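Probable manganase-dependent inorganic pyrophosphatase (Clostridium perfringens, PDB 3L2B) probably hydrolyses inorganic pyrophosphate in a manganese-dependent reaction, with a CBS and DRTGG regulatory region that takes AMP as inhibitor and diadenosine tetraphosphate as activator. Local coordinates at residues 75-80 against 184-189; 89-94 against 165-170; 101-106 against 120-125; 113-118 against 133-138; 198-203 against 221-226. One frame throughout, in Å; residues are numbered along the deposited sequence.

How the interactions relate
Interactions 2, 3 and 4 belong to the DRTGG domain, and interactions 2 and 3 pair strands at the two edges of one five-stranded mixed sheet, their centres about 14 Å apart. The centre of interaction 4 lies about 10 Å from that of interaction 3; the two touch, their segments alternating along the chain. All three are nested in the loop closed by interaction 1, where the chain leaves for this sheet and later returns; Leu-79 there touches Thr-166, Ile-168 and Ile-93 of interaction 2. Interaction 5 follows, inside a CBS domain; its centre is about 28 Å from that of interaction 1 and about 53 Å from that of interaction 4, well away from the DRTGG region.

Interaction 1 (75-80 against 184-189)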
# COMPACT_ATOMS: atom_id res chain seq x y z
N SER A 75 -7.52 -15.00 -0.50
CA SER A 75 -6.78 -14.88 -1.76
C SER A 75 -6.02 -16.14 -2.09
O SER A 75 -5.32 -16.22 -3.10
CB SER A 75 -5.78 -13.72 -1.67
OG SER A 75 -4.73 -14.01 -0.74
N ALA A 76 -6.08 -17.12 -1.20
CA ALA A 76 -5.25 -18.32 -1.35
C ALA A 76 -3.79 -17.98 -1.65
O ALA A 76 -3.16 -18.64 -2.47
CB ALA A 76 -5.80 -19.23 -2.47
N THR A 77 -3.25 -16.94 -1.00
CA THR A 77 -1.85 -16.58 -1.25
C THR A 77 -0.96 -17.80 -0.99
O THR A 77 -1.14 -18.54 -0.02
CB THR A 77 -1.37 -15.37 -0.40
OG1 THR A 77 -2.08 -14.19 -0.80
CG2 THR A 77 0.14 -15.11 -0.59
N SER A 78 -0.03 -18.01 -1.90
CA SER A 78 0.87 -19.16 -1.87
C SER A 78 2.02 -18.90 -0.94
O SER A 78 2.38 -17.76 -0.69
CB SER A 78 1.44 -19.44 -3.26
OG SER A 78 2.50 -18.53 -3.52
N LEU A 79 2.60 -19.97 -0.45
CA LEU A 79 3.80 -19.89 0.39
C LEU A 79 4.95 -19.29 -0.40
O LEU A 79 5.73 -18.50 0.12
CB LEU A 79 4.21 -21.26 0.90
CG LEU A 79 5.40 -21.18 1.85
CD1 LEU A 79 5.13 -20.22 3.07
CD2 LEU A 79 5.77 -22.58 2.30
N ASP A 80 5.07 -19.68 -1.66
CA ASP A 80 6.13 -19.11 -2.54
C ASP A 80 6.11 -17.57 -2.59
O ASP A 80 7.14 -16.90 -2.53
CB ASP A 80 5.99 -19.66 -3.97
CG ASP A 80 6.44 -21.11 -4.08
OD1 ASP A 80 7.42 -21.47 -3.39
OD2 ASP A 80 5.80 -21.89 -4.81
N SER A 184 2.39 -9.77 -1.17
CA SER A 184 2.59 -11.13 -1.57
C SER A 184 1.32 -11.68 -2.22
O SER A 184 1.34 -12.73 -2.84
CB SER A 184 3.00 -11.97 -0.34
OG SER A 184 1.86 -12.20 0.42
N LEU A 185 0.22 -10.92 -2.11
CA LEU A 185 -1.07 -11.31 -2.71
C LEU A 185 -0.98 -11.63 -4.21
O LEU A 185 -0.35 -10.89 -4.98
CB LEU A 185 -2.13 -10.20 -2.54
CG LEU A 185 -2.59 -9.88 -1.12
CD1 LEU A 185 -3.59 -8.72 -1.10
CD2 LEU A 185 -3.18 -11.08 -0.50
N PRO A 186 -1.66 -12.70 -4.65
CA PRO A 186 -1.65 -12.94 -6.11
C PRO A 186 -2.47 -11.95 -6.88
O PRO A 186 -3.52 -11.52 -6.41
CB PRO A 186 -2.28 -14.34 -6.24
CG PRO A 186 -3.20 -14.47 -5.03
CD PRO A 186 -2.56 -13.60 -3.93
N VAL A 187 -2.01 -11.59 -8.07
CA VAL A 187 -2.66 -10.54 -8.83
C VAL A 187 -4.14 -10.85 -9.05
O VAL A 187 -4.96 -9.92 -9.10
CB VAL A 187 -1.93 -10.20 -10.17
CG1 VAL A 187 -0.56 -9.51 -9.88
CG2 VAL A 187 -1.75 -11.42 -11.00
N ASP A 188 -4.51 -12.14 -9.15
CA ASP A 188 -5.90 -12.49 -9.48
C ASP A 188 -6.86 -12.23 -8.34
O ASP A 188 -8.07 -12.19 -8.54
CB ASP A 188 -6.07 -13.93 -10.02
CG ASP A 188 -5.93 -15.00 -8.94
OD1 ASP A 188 -6.34 -16.13 -9.20
OD2 ASP A 188 -5.35 -14.73 -7.87
N TYR A 189 -6.33 -11.99 -7.14
CA TYR A 189 -7.21 -11.54 -6.06
C TYR A 189 -7.55 -10.07 -6.20
O TYR A 189 -8.59 -9.62 -5.77
CB TYR A 189 -6.58 -11.74 -4.70
CG TYR A 189 -7.51 -11.39 -3.53
CD1 TYR A 189 -8.65 -12.13 -3.28
CD2 TYR A 189 -7.23 -10.31 -2.69
CE1 TYR A 189 -9.49 -11.83 -2.19
CE2 TYR A 189 -8.08 -9.99 -1.60
CZ TYR A 189 -9.19 -10.76 -1.35
OH TYR A 189 -10.02 -10.46 -0.29
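Ser-75 meets three residues of 184-189, each with a different atom. Its CB lies over one face of the Tyr-189 ring, 3.8 Å from the ring centroid and 24° off the normal, which meets the criteria of a CH-pi contact. The approach is displaced toward the rim, because the ring atom nearest to CB is Tyr-189 CG at 3.4 Å. With chi1 at 68°, OG is tucked between the backbone N and the carbonyl carbon of its own residue and comes to lie 3.3 Å from the methyl CD2 of Leu-185. The same oxygen is bonded to the carbonyl of Ile-71 and accepts from Thr-77 OG1 at 2.7 Å, so two hydrogen bonds hold it. Ser-75 O, in turn, rests 3.4 Å from Pro-186 CG.

Ala-76 has a positive phi, and two bonds run back into the last turn: a Schellman motif that ends helix 71-74. Past this reversal the chain goes on to helix 79-85, while 184-189 runs into the weakly bonded start of helix 187-190. The contact therefore brings together the outgoing and returning connections of the excursion that carries the five-stranded sheet.

Thr-77 divides its two branches. OG1 sits beside its own backbone N (chi1 -66°) and reaches Pro-186 CD at 3.2 Å, whereas CG2 packs 3.5 Å from Ser-184 O. Ser-184 OG is itself held by the carbonyl of Ile-181. Ser-78 is the N-cap of the next helix, its OG bonding the backbone N of Asn-81, and the side-chain amide of Asn-81 bonds Ser-184 O.

Interaction 2 (89-94 against 165-170); sequences EAQNIN and ITVITT
A classic beta bulge places Gln-91 and Asn-92 together against Val-167, in an antiparallel pairing at one edge of the mixed sheet, where 89-92 is the outermost strand within this chain. The evidence is a doubly used acceptor: Val-167 O takes Gln-91 N at 2.9 Å and, more weakly, Asn-92 N at 3.3 Å. Val-167 N donates to Asn-92 O. On the other side of the bulge, Glu-89 and Thr-169 form a hydrogen-bonded pair, with Thr-169 N to Glu-89 O at 2.8 Å, and Ala-90 with Ile-168 is a non-hydrogen-bonded one, Ala-90 CB touching Ile-168 CG2 at 3.9 Å.

Side chains add bonds across the bulge. Gln-91 bends at chi2 (74°), which folds its amide back along the strand; OE1 accepts from Thr-169 OG1 at 2.7 Å, the hydroxyl standing 50° above the amide carbonyl plane. NE2 makes a weak bond to Glu-89 O, so both ends of the amide have partners, which probably limits its rotation. Asn-92 reaches in the other direction: its ND2 donates to Ile-165 O at 3.0 Å, with the acceptor close to the Asn-92 amide plane but the donor 52° out of the Ile-165 carbonyl plane. Beyond the last bridge, Thr-166 OG1 accepts from Asn-94 N at 3.0 Å, extending the pairing with a side-chain oxygen.

Strand 166-169 is bonded along its other edge to strand 143-146. Ile-168 packs on Ile-82 and Leu-83 of helix 79-85, while Asn-92 and Val-167 lean on Ala-160 of helix 154-163.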
# COMPACT_ATOMS: atom_id res chain seq x y z
N GLU A 89 13.17 -17.69 4.09
CA GLU A 89 13.48 -19.08 3.83
C GLU A 89 12.62 -19.92 4.74
O GLU A 89 12.38 -19.56 5.89
CB GLU A 89 14.98 -19.37 4.09
CG GLU A 89 15.95 -18.68 3.09
CD GLU A 89 16.20 -19.47 1.79
OE1 GLU A 89 16.61 -20.66 1.87
OE2 GLU A 89 16.02 -18.89 0.69
N ALA A 90 12.16 -21.04 4.20
CA ALA A 90 11.35 -21.98 4.94
C ALA A 90 12.26 -22.95 5.68
O ALA A 90 13.29 -23.37 5.17
CB ALA A 90 10.42 -22.73 4.00
N GLN A 91 11.86 -23.26 6.91
CA GLN A 91 12.54 -24.26 7.74
C GLN A 91 11.73 -25.54 7.85
O GLN A 91 12.26 -26.62 8.05
CB GLN A 91 12.78 -23.72 9.15
CG GLN A 91 13.94 -22.76 9.22
CD GLN A 91 13.60 -21.45 8.63
OE1 GLN A 91 12.73 -20.75 9.14
NE2 GLN A 91 14.25 -21.10 7.53
N ASN A 92 10.42 -25.38 7.78
CA ASN A 92 9.51 -26.50 7.61
C ASN A 92 8.32 -26.08 6.79
O ASN A 92 7.89 -24.92 6.84
CB ASN A 92 9.03 -27.02 8.95
CG ASN A 92 8.24 -28.30 8.82
OD1 ASN A 92 8.70 -29.24 8.19
ND2 ASN A 92 7.07 -28.36 9.43
N ILE A 93 7.80 -27.04 6.04
CA ILE A 93 6.63 -26.83 5.21
C ILE A 93 5.59 -27.94 5.39
O ILE A 93 5.90 -29.13 5.25
CB ILE A 93 6.98 -26.79 3.73
CG1 ILE A 93 8.04 -25.71 3.45
CG2 ILE A 93 5.71 -26.53 2.89
CD1 ILE A 93 8.55 -25.73 2.01
N ASN A 94 4.37 -27.53 5.70
CA ASN A 94 3.22 -28.42 5.63
C ASN A 94 2.82 -28.57 4.18
O ASN A 94 2.17 -27.72 3.62
CB ASN A 94 2.04 -27.86 6.43
CG ASN A 94 0.85 -28.82 6.47
OD1 ASN A 94 0.70 -29.65 5.58
ND2 ASN A 94 0.03 -28.72 7.51
N ILE A 165 3.43 -27.68 11.16
CA ILE A 165 3.32 -26.23 11.12
C ILE A 165 4.38 -25.70 10.19
O ILE A 165 5.57 -25.98 10.38
CB ILE A 165 3.52 -25.59 12.50
CG1 ILE A 165 2.63 -26.28 13.54
CG2 ILE A 165 3.25 -24.04 12.40
CD1 ILE A 165 1.14 -26.24 13.21
N THR A 166 3.95 -24.97 9.18
CA THR A 166 4.89 -24.29 8.28
C THR A 166 5.60 -23.16 9.02
O THR A 166 4.97 -22.36 9.73
CB THR A 166 4.19 -23.72 7.08
OG1 THR A 166 3.48 -24.76 6.41
CG2 THR A 166 5.22 -23.07 6.10
N VAL A 167 6.92 -23.13 8.87
CA VAL A 167 7.75 -22.15 9.52
C VAL A 167 8.71 -21.52 8.53
O VAL A 167 9.34 -22.21 7.76
CB VAL A 167 8.59 -22.79 10.60
CG1 VAL A 167 9.36 -21.71 11.35
CG2 VAL A 167 7.73 -23.62 11.52
N ILE A 168 8.80 -20.20 8.56
CA ILE A 168 9.74 -19.49 7.73
C ILE A 168 10.42 -18.38 8.50
O ILE A 168 10.01 -18.01 9.60
CB ILE A 168 9.06 -18.91 6.49
CG1 ILE A 168 8.13 -17.74 6.87
CG2 ILE A 168 8.30 -20.01 5.74
CD1 ILE A 168 7.40 -17.10 5.67
N THR A 169 11.48 -17.87 7.90
CA THR A 169 12.30 -16.83 8.51
C THR A 169 12.59 -15.72 7.52
O THR A 169 13.07 -15.96 6.42
CB THR A 169 13.64 -17.39 9.00
OG1 THR A 169 13.41 -18.31 10.08
CG2 THR A 169 14.54 -16.25 9.50
N THR A 170 12.31 -14.50 7.94
CA THR A 170 12.61 -13.33 7.12
C THR A 170 13.68 -12.47 7.77
O THR A 170 13.81 -12.47 8.98
CB THR A 170 11.36 -12.46 6.92
OG1 THR A 170 11.74 -11.26 6.22
CG2 THR A 170 10.74 -12.07 8.26

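Interaction 3 (101-106 against 120-125); sequences PGKVVV and EGDIAI
Asp-122 OD2 is gripped by Lys-103 NZ in a 2.8 Å salt bridge and by the backbone N of Ser-119. The ammonium meets it on the syn side, 24° out of the carboxylate plane. OD1 takes Lys-103 N, also at 2.8 Å, but from 45° above that plane, so one lysine holds both oxygens and keeps the carboxylate from turning. Lys-103 crosses the acid at a slant, its CG 3.2 Å from Asp-122 OD1, and turns at chi4 (-41°) to bring NZ round.

Beyond this the two segments pair as parallel strands in the sheet of the DRTGG domain. Lys-103 O accepts from Ile-123 N at 2.8 Å, Ile-123 O from Val-105 N, and Val-105 O from Ile-125 N at 2.8 Å. Val-104 CG1 packs on Ile-125 CD1 at 3.7 Å. Before the strands, Gly-121 O accepts from Gly-102 N and from Ser-142 OG.

Strand 104-106 is outermost in the sheet of this chain, and strand 123-126 bonds strand 143-146 along its other edge. Val-104 and Ile-123 rest on Leu-72 of helix 71-74, Val-106 and Ile-125 on Ser-178 of helix 174-180, and Phe-175 of the second subunit packs on Val-104 and Val-106.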
# COMPACT_ATOMS: atom_id res chain seq x y z
N PRO A 101 -5.23 -20.14 6.68
CA PRO A 101 -6.64 -19.75 6.74
C PRO A 101 -7.03 -18.68 7.77
O PRO A 101 -8.14 -18.14 7.71
CB PRO A 101 -7.33 -21.07 7.10
CG PRO A 101 -6.34 -21.75 7.97
CD PRO A 101 -4.97 -21.39 7.40
N GLY A 102 -6.16 -18.39 8.73
CA GLY A 102 -6.53 -17.45 9.80
C GLY A 102 -6.16 -16.00 9.52
O GLY A 102 -6.13 -15.55 8.39
N LYS A 103 -5.83 -15.30 10.59
CA LYS A 103 -5.44 -13.89 10.52
C LYS A 103 -3.96 -13.72 10.79
O LYS A 103 -3.36 -14.52 11.51
CB LYS A 103 -6.24 -13.08 11.54
CG LYS A 103 -6.06 -13.49 13.04
CD LYS A 103 -6.78 -12.50 14.01
CE LYS A 103 -6.84 -12.98 15.49
NZ LYS A 103 -7.13 -14.45 15.64
N VAL A 104 -3.38 -12.66 10.20
CA VAL A 104 -2.00 -12.24 10.52
C VAL A 104 -2.01 -11.45 11.82
O VAL A 104 -2.83 -10.61 12.03
CB VAL A 104 -1.35 -11.36 9.44
CG1 VAL A 104 0.15 -11.16 9.77
CG2 VAL A 104 -1.51 -11.99 8.07
N VAL A 105 -1.08 -11.78 12.68
CA VAL A 105 -1.02 -11.22 14.00
C VAL A 105 0.43 -11.14 14.41
O VAL A 105 1.21 -12.09 14.24
CB VAL A 105 -1.76 -12.08 15.04
CG1 VAL A 105 -1.48 -11.57 16.46
CG2 VAL A 105 -3.26 -12.04 14.81
N VAL A 106 0.80 -9.99 14.94
CA VAL A 106 2.13 -9.85 15.53
C VAL A 106 2.07 -10.43 16.93
O VAL A 106 1.23 -10.03 17.75
CB VAL A 106 2.57 -8.38 15.58
CG1 VAL A 106 3.91 -8.23 16.34
CG2 VAL A 106 2.67 -7.82 14.16
N GLU A 120 -5.75 -21.26 16.25
CA GLU A 120 -5.43 -22.29 15.23
C GLU A 120 -5.67 -21.76 13.82
O GLU A 120 -6.76 -21.31 13.49
CB GLU A 120 -6.20 -23.62 15.47
CG GLU A 120 -6.17 -24.61 14.26
CD GLU A 120 -6.39 -26.09 14.63
OE1 GLU A 120 -6.64 -26.40 15.81
OE2 GLU A 120 -6.29 -26.95 13.74
N GLY A 121 -4.63 -21.81 13.00
CA GLY A 121 -4.72 -21.40 11.59
C GLY A 121 -4.21 -20.02 11.29
O GLY A 121 -4.04 -19.62 10.11
N ASP A 122 -3.95 -19.27 12.34
CA ASP A 122 -3.45 -17.90 12.18
C ASP A 122 -2.05 -17.87 11.57
O ASP A 122 -1.34 -18.89 11.51
CB ASP A 122 -3.51 -17.11 13.50
CG ASP A 122 -4.93 -16.65 13.83
OD1 ASP A 122 -5.84 -16.70 12.96
OD2 ASP A 122 -5.16 -16.27 14.98
N ILE A 123 -1.70 -16.69 11.08
CA ILE A 123 -0.34 -16.38 10.67
C ILE A 123 0.27 -15.46 11.71
O ILE A 123 -0.18 -14.31 11.92
CB ILE A 123 -0.32 -15.71 9.30
CG1 ILE A 123 -0.99 -16.63 8.26
CG2 ILE A 123 1.08 -15.41 8.85
CD1 ILE A 123 -2.47 -16.52 8.20
N ALA A 124 1.31 -15.96 12.35
CA ALA A 124 1.96 -15.26 13.46
C ALA A 124 3.32 -14.73 13.11
O ALA A 124 4.18 -15.45 12.67
CB ALA A 124 2.06 -16.16 14.68
N ILE A 125 3.50 -13.44 13.33
CA ILE A 125 4.79 -12.81 13.17
C ILE A 125 5.42 -12.72 14.53
O ILE A 125 4.86 -12.13 15.43
CB ILE A 125 4.67 -11.42 12.56
CG1 ILE A 125 4.11 -11.53 11.14
CG2 ILE A 125 6.00 -10.75 12.59
CD1 ILE A 125 3.59 -10.22 10.61

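Interaction 4 (113-118 against 133-138)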
# COMPACT_ATOMS: atom_id res chain seq x y z
N SER A 113 0.06 -15.34 27.27
CA SER A 113 -1.00 -14.45 26.78
C SER A 113 -1.31 -14.66 25.31
O SER A 113 -2.34 -14.20 24.81
CB SER A 113 -0.61 -12.99 27.00
OG SER A 113 -0.19 -12.78 28.34
N LEU A 114 -0.42 -15.36 24.62
CA LEU A 114 -0.57 -15.54 23.16
C LEU A 114 -1.90 -16.16 22.81
O LEU A 114 -2.51 -15.80 21.82
CB LEU A 114 0.55 -16.40 22.57
CG LEU A 114 1.93 -15.74 22.62
CD1 LEU A 114 2.98 -16.80 22.33
CD2 LEU A 114 1.99 -14.56 21.63
N LYS A 115 -2.37 -17.06 23.66
CA LYS A 115 -3.61 -17.82 23.37
C LYS A 115 -4.90 -17.00 23.27
O LYS A 115 -5.92 -17.50 22.78
CB LYS A 115 -3.80 -19.00 24.34
CG LYS A 115 -3.77 -18.67 25.82
CD LYS A 115 -3.97 -19.92 26.67
CE LYS A 115 -2.69 -20.75 26.79
NZ LYS A 115 -1.64 -20.07 27.62
N GLU A 116 -4.87 -15.75 23.69
CA GLU A 116 -6.10 -14.90 23.65
C GLU A 116 -6.24 -14.07 22.38
O GLU A 116 -7.31 -13.56 22.07
CB GLU A 116 -6.19 -13.99 24.86
CG GLU A 116 -4.98 -13.13 25.15
CD GLU A 116 -5.02 -12.55 26.54
OE1 GLU A 116 -4.21 -12.99 27.41
OE2 GLU A 116 -5.89 -11.67 26.77
N PHE A 117 -5.15 -13.94 21.65
CA PHE A 117 -5.15 -13.21 20.38
C PHE A 117 -4.91 -14.12 19.18
O PHE A 117 -5.25 -13.80 18.04
CB PHE A 117 -4.08 -12.10 20.40
CG PHE A 117 -4.30 -11.06 21.48
CD1 PHE A 117 -5.35 -10.15 21.39
CD2 PHE A 117 -3.45 -10.98 22.57
CE1 PHE A 117 -5.56 -9.18 22.39
CE2 PHE A 117 -3.65 -10.01 23.56
CZ PHE A 117 -4.70 -9.12 23.47
N ILE A 118 -4.32 -15.27 19.45
CA ILE A 118 -3.82 -16.13 18.40
C ILE A 118 -4.50 -17.48 18.46
O ILE A 118 -4.63 -18.08 19.51
CB ILE A 118 -2.28 -16.24 18.46
CG1 ILE A 118 -1.65 -14.87 18.22
CG2 ILE A 118 -1.76 -17.27 17.43
CD1 ILE A 118 -0.15 -14.79 18.41
N GLN A 133 7.98 -18.98 20.11
CA GLN A 133 7.93 -19.78 18.91
C GLN A 133 7.22 -21.10 19.18
O GLN A 133 6.39 -21.53 18.38
CB GLN A 133 9.33 -20.02 18.33
CG GLN A 133 9.95 -18.79 17.67
CD GLN A 133 11.43 -18.98 17.37
OE1 GLN A 133 11.97 -20.10 17.46
NE2 GLN A 133 12.10 -17.90 17.03
N ALA A 134 7.51 -21.71 20.33
CA ALA A 134 6.94 -23.01 20.71
C ALA A 134 5.49 -22.93 21.15
O ALA A 134 4.71 -23.84 20.92
CB ALA A 134 7.79 -23.70 21.81
N GLU A 135 5.09 -21.84 21.77
CA GLU A 135 3.67 -21.72 22.12
C GLU A 135 2.85 -21.52 20.84
O GLU A 135 1.74 -22.01 20.72
CB GLU A 135 3.44 -20.58 23.12
CG GLU A 135 1.95 -20.26 23.43
CD GLU A 135 1.18 -21.40 24.14
OE1 GLU A 135 1.81 -22.39 24.60
OE2 GLU A 135 -0.08 -21.28 24.24
N LEU A 136 3.44 -20.83 19.87
CA LEU A 136 2.74 -20.52 18.61
C LEU A 136 2.48 -21.84 17.89
O LEU A 136 1.39 -22.06 17.34
CB LEU A 136 3.53 -19.52 17.74
CG LEU A 136 3.61 -18.04 18.24
CD1 LEU A 136 4.52 -17.17 17.37
CD2 LEU A 136 2.22 -17.40 18.33
N ILE A 137 3.47 -22.72 17.94
CA ILE A 137 3.38 -24.02 17.32
C ILE A 137 2.32 -24.87 18.02
O ILE A 137 1.51 -25.50 17.36
CB ILE A 137 4.76 -24.74 17.27
CG1 ILE A 137 5.64 -24.05 16.22
CG2 ILE A 137 4.60 -26.23 16.96
CD1 ILE A 137 7.10 -24.25 16.45
N GLU A 138 2.31 -24.83 19.36
CA GLU A 138 1.29 -25.55 20.16
C GLU A 138 -0.12 -25.04 19.87
O GLU A 138 -1.10 -25.78 19.99
CB GLU A 138 1.56 -25.46 21.68
CG GLU A 138 0.35 -25.80 22.55
CD GLU A 138 0.69 -26.14 24.02
OE1 GLU A 138 0.70 -25.20 24.88
OE2 GLU A 138 0.94 -27.34 24.31
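Glu-135 slides along Leu-114 in the opposite direction, and its atoms can be followed outward. CB lies 3.9 Å from Leu-114 CD1. CG, laid along Leu-114 by chi1 (173°), is slightly nearer to that methyl at 3.8 Å and also passes 4.2 Å from Leu-114 CB. At chi2 (65°) the chain bends, which carries the carboxylate off the leucine and toward Lys-115. There OE2 stands 3.7 Å from Lys-115 CE and 3.9 Å from Lys-115 NZ, a long and therefore loose salt bridge; Lys-115 NZ is hydrogen-bonded to the carbonyl O of Glu-112.

The contact belongs to the crossover layer on one side of the sheet. Segment 113-118 lies in the connection from strand 104-106 to strand 123-126, and helix 130-138 links strand 123-126 to its parallel neighbour 143-146 in a beta-alpha-beta unit. Leu-136 packs on Ala-124 and Ala-126 of strand 123-126, and Ile-118 on Val-105 of strand 104-106 and on Val-141 of a loop.

Between Leu-136 and Ile-118 the packing is apolar. Leu-136 CD2 fits against Ile-118 CD1 at 3.5 Å and Ile-118 CG2 at 4.1 Å, with Leu-114 CD1 at 4.1 Å completing a cluster round that methyl. Within 113-118, Leu-114 O accepts from both Phe-117 N and Ile-118 N, which ties the turn carrying Leu-114 to the residue that reaches Leu-136.

Interaction 5 (198-203 against 221-226)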
# COMPACT_ATOMS: atom_id res chain seq x y z
N ALA A 198 -12.29 -5.41 -23.18
CA ALA A 198 -11.27 -5.89 -24.11
C ALA A 198 -11.79 -5.74 -25.51
O ALA A 198 -12.98 -5.64 -25.73
CB ALA A 198 -10.98 -7.34 -23.84
N VAL A 199 -10.87 -5.74 -26.46
CA VAL A 199 -11.23 -5.75 -27.87
C VAL A 199 -10.60 -6.97 -28.55
O VAL A 199 -9.60 -7.52 -28.09
CB VAL A 199 -10.82 -4.45 -28.57
CG1 VAL A 199 -11.38 -3.26 -27.84
CG2 VAL A 199 -9.32 -4.32 -28.67
N SER A 200 -11.23 -7.41 -29.62
CA SER A 200 -10.71 -8.54 -30.41
C SER A 200 -9.98 -8.07 -31.66
O SER A 200 -10.38 -7.11 -32.29
CB SER A 200 -11.83 -9.52 -30.81
OG SER A 200 -12.41 -10.14 -29.67
N THR A 201 -8.93 -8.79 -32.02
CA THR A 201 -8.19 -8.55 -33.26
C THR A 201 -9.10 -8.36 -34.47
O THR A 201 -8.84 -7.55 -35.36
CB THR A 201 -7.24 -9.72 -33.60
OG1 THR A 201 -7.95 -10.94 -33.44
CG2 THR A 201 -6.00 -9.74 -32.71
N ASP A 202 -10.19 -9.12 -34.51
CA ASP A 202 -11.06 -9.05 -35.69
C ASP A 202 -12.21 -8.06 -35.52
O ASP A 202 -13.02 -7.89 -36.43
CB ASP A 202 -11.52 -10.45 -36.17
CG ASP A 202 -12.23 -11.24 -35.11
OD1 ASP A 202 -12.31 -10.78 -33.94
OD2 ASP A 202 -12.71 -12.34 -35.44
N ASP A 203 -12.25 -7.37 -34.39
CA ASP A 203 -13.20 -6.26 -34.22
C ASP A 203 -12.87 -5.16 -35.24
O ASP A 203 -11.71 -4.91 -35.55
CB ASP A 203 -13.13 -5.64 -32.81
CG ASP A 203 -13.74 -6.52 -31.72
OD1 ASP A 203 -14.29 -7.60 -32.04
OD2 ASP A 203 -13.67 -6.12 -30.53
N PRO A 221 -7.02 -4.25 -23.53
CA PRO A 221 -6.34 -5.47 -23.97
C PRO A 221 -6.95 -6.04 -25.24
O PRO A 221 -8.14 -5.93 -25.47
CB PRO A 221 -6.51 -6.42 -22.78
CG PRO A 221 -7.56 -5.77 -21.88
CD PRO A 221 -7.48 -4.32 -22.14
N VAL A 222 -6.09 -6.57 -26.08
CA VAL A 222 -6.48 -7.13 -27.36
C VAL A 222 -6.35 -8.63 -27.29
O VAL A 222 -5.29 -9.16 -26.92
CB VAL A 222 -5.58 -6.62 -28.48
CG1 VAL A 222 -5.89 -7.34 -29.78
CG2 VAL A 222 -5.71 -5.07 -28.61
N ILE A 223 -7.45 -9.29 -27.61
CA ILE A 223 -7.49 -10.75 -27.67
C ILE A 223 -7.72 -11.18 -29.13
O ILE A 223 -8.34 -10.47 -29.91
CB ILE A 223 -8.59 -11.37 -26.73
CG1 ILE A 223 -10.01 -10.96 -27.16
CG2 ILE A 223 -8.37 -10.97 -25.25
CD1 ILE A 223 -11.13 -11.52 -26.24
N ASP A 224 -7.18 -12.33 -29.51
CA ASP A 224 -7.36 -12.79 -30.89
C ASP A 224 -8.67 -13.56 -31.08
O ASP A 224 -9.53 -13.62 -30.18
CB ASP A 224 -6.13 -13.59 -31.39
CG ASP A 224 -5.99 -14.95 -30.75
OD1 ASP A 224 -6.98 -15.46 -30.18
OD2 ASP A 224 -4.87 -15.49 -30.78
N GLU A 225 -8.80 -14.14 -32.28
CA GLU A 225 -10.03 -14.81 -32.72
C GLU A 225 -10.22 -16.17 -32.06
O GLU A 225 -11.22 -16.86 -32.28
CB GLU A 225 -10.06 -14.95 -34.25
CG GLU A 225 -9.09 -16.01 -34.84
CD GLU A 225 -7.63 -15.51 -34.99
OE1 GLU A 225 -7.39 -14.27 -34.98
OE2 GLU A 225 -6.73 -16.38 -35.11
N ASN A 226 -9.23 -16.55 -31.26
CA ASN A 226 -9.28 -17.76 -30.46
C ASN A 226 -9.12 -17.45 -28.97
O ASN A 226 -8.86 -18.33 -28.15
CB ASN A 226 -8.20 -18.73 -30.94
CG ASN A 226 -8.35 -19.07 -32.41
OD1 ASN A 226 -7.49 -18.75 -33.24
ND2 ASN A 226 -9.47 -19.72 -32.76
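The carboxylates of Asp-202 and Glu-225 are turned 70° from one another without their charged atoms touching; instead Asp-202 OD2 approaches Glu-225 CB at 3.9 Å. They lie just past the two parallel strands of a beta-alpha-beta unit in the C-terminal CBS domain, joined through helix 205-215. Asp-203 is met over the face of its carboxylate, Ser-200 N standing 78° out of the plane to bond OD2 at 2.9 Å. Asn-226 N comes in obliquely from above the Asp-224 plane to OD1, forming an Asx turn, and Asp-224 OD2 is paired with Lys-228.

The strands share three backbone hydrogen bonds: Val-199 N to Pro-221 O (2.9 Å), Ile-223 N to Val-199 O (2.8 Å) and Thr-201 N to Ile-223 O. Val-199 CG2 meets Val-222 CG2 at 3.7 Å, on the face where both touch Ile-233 of strand 229-234. The Pro-221 side chain lies about 4 Å from bound diadenosine tetraphosphate and rests on Met-53 of the ligand pocket, which places this pairing beside the nucleotide site.

Thr-201 closes the strand pair: chi1 of 46° turns OG1 toward 224-225, 3.2 Å from Asp-224 CA, while CG2 lies 3.8 Å from Val-222 CG1.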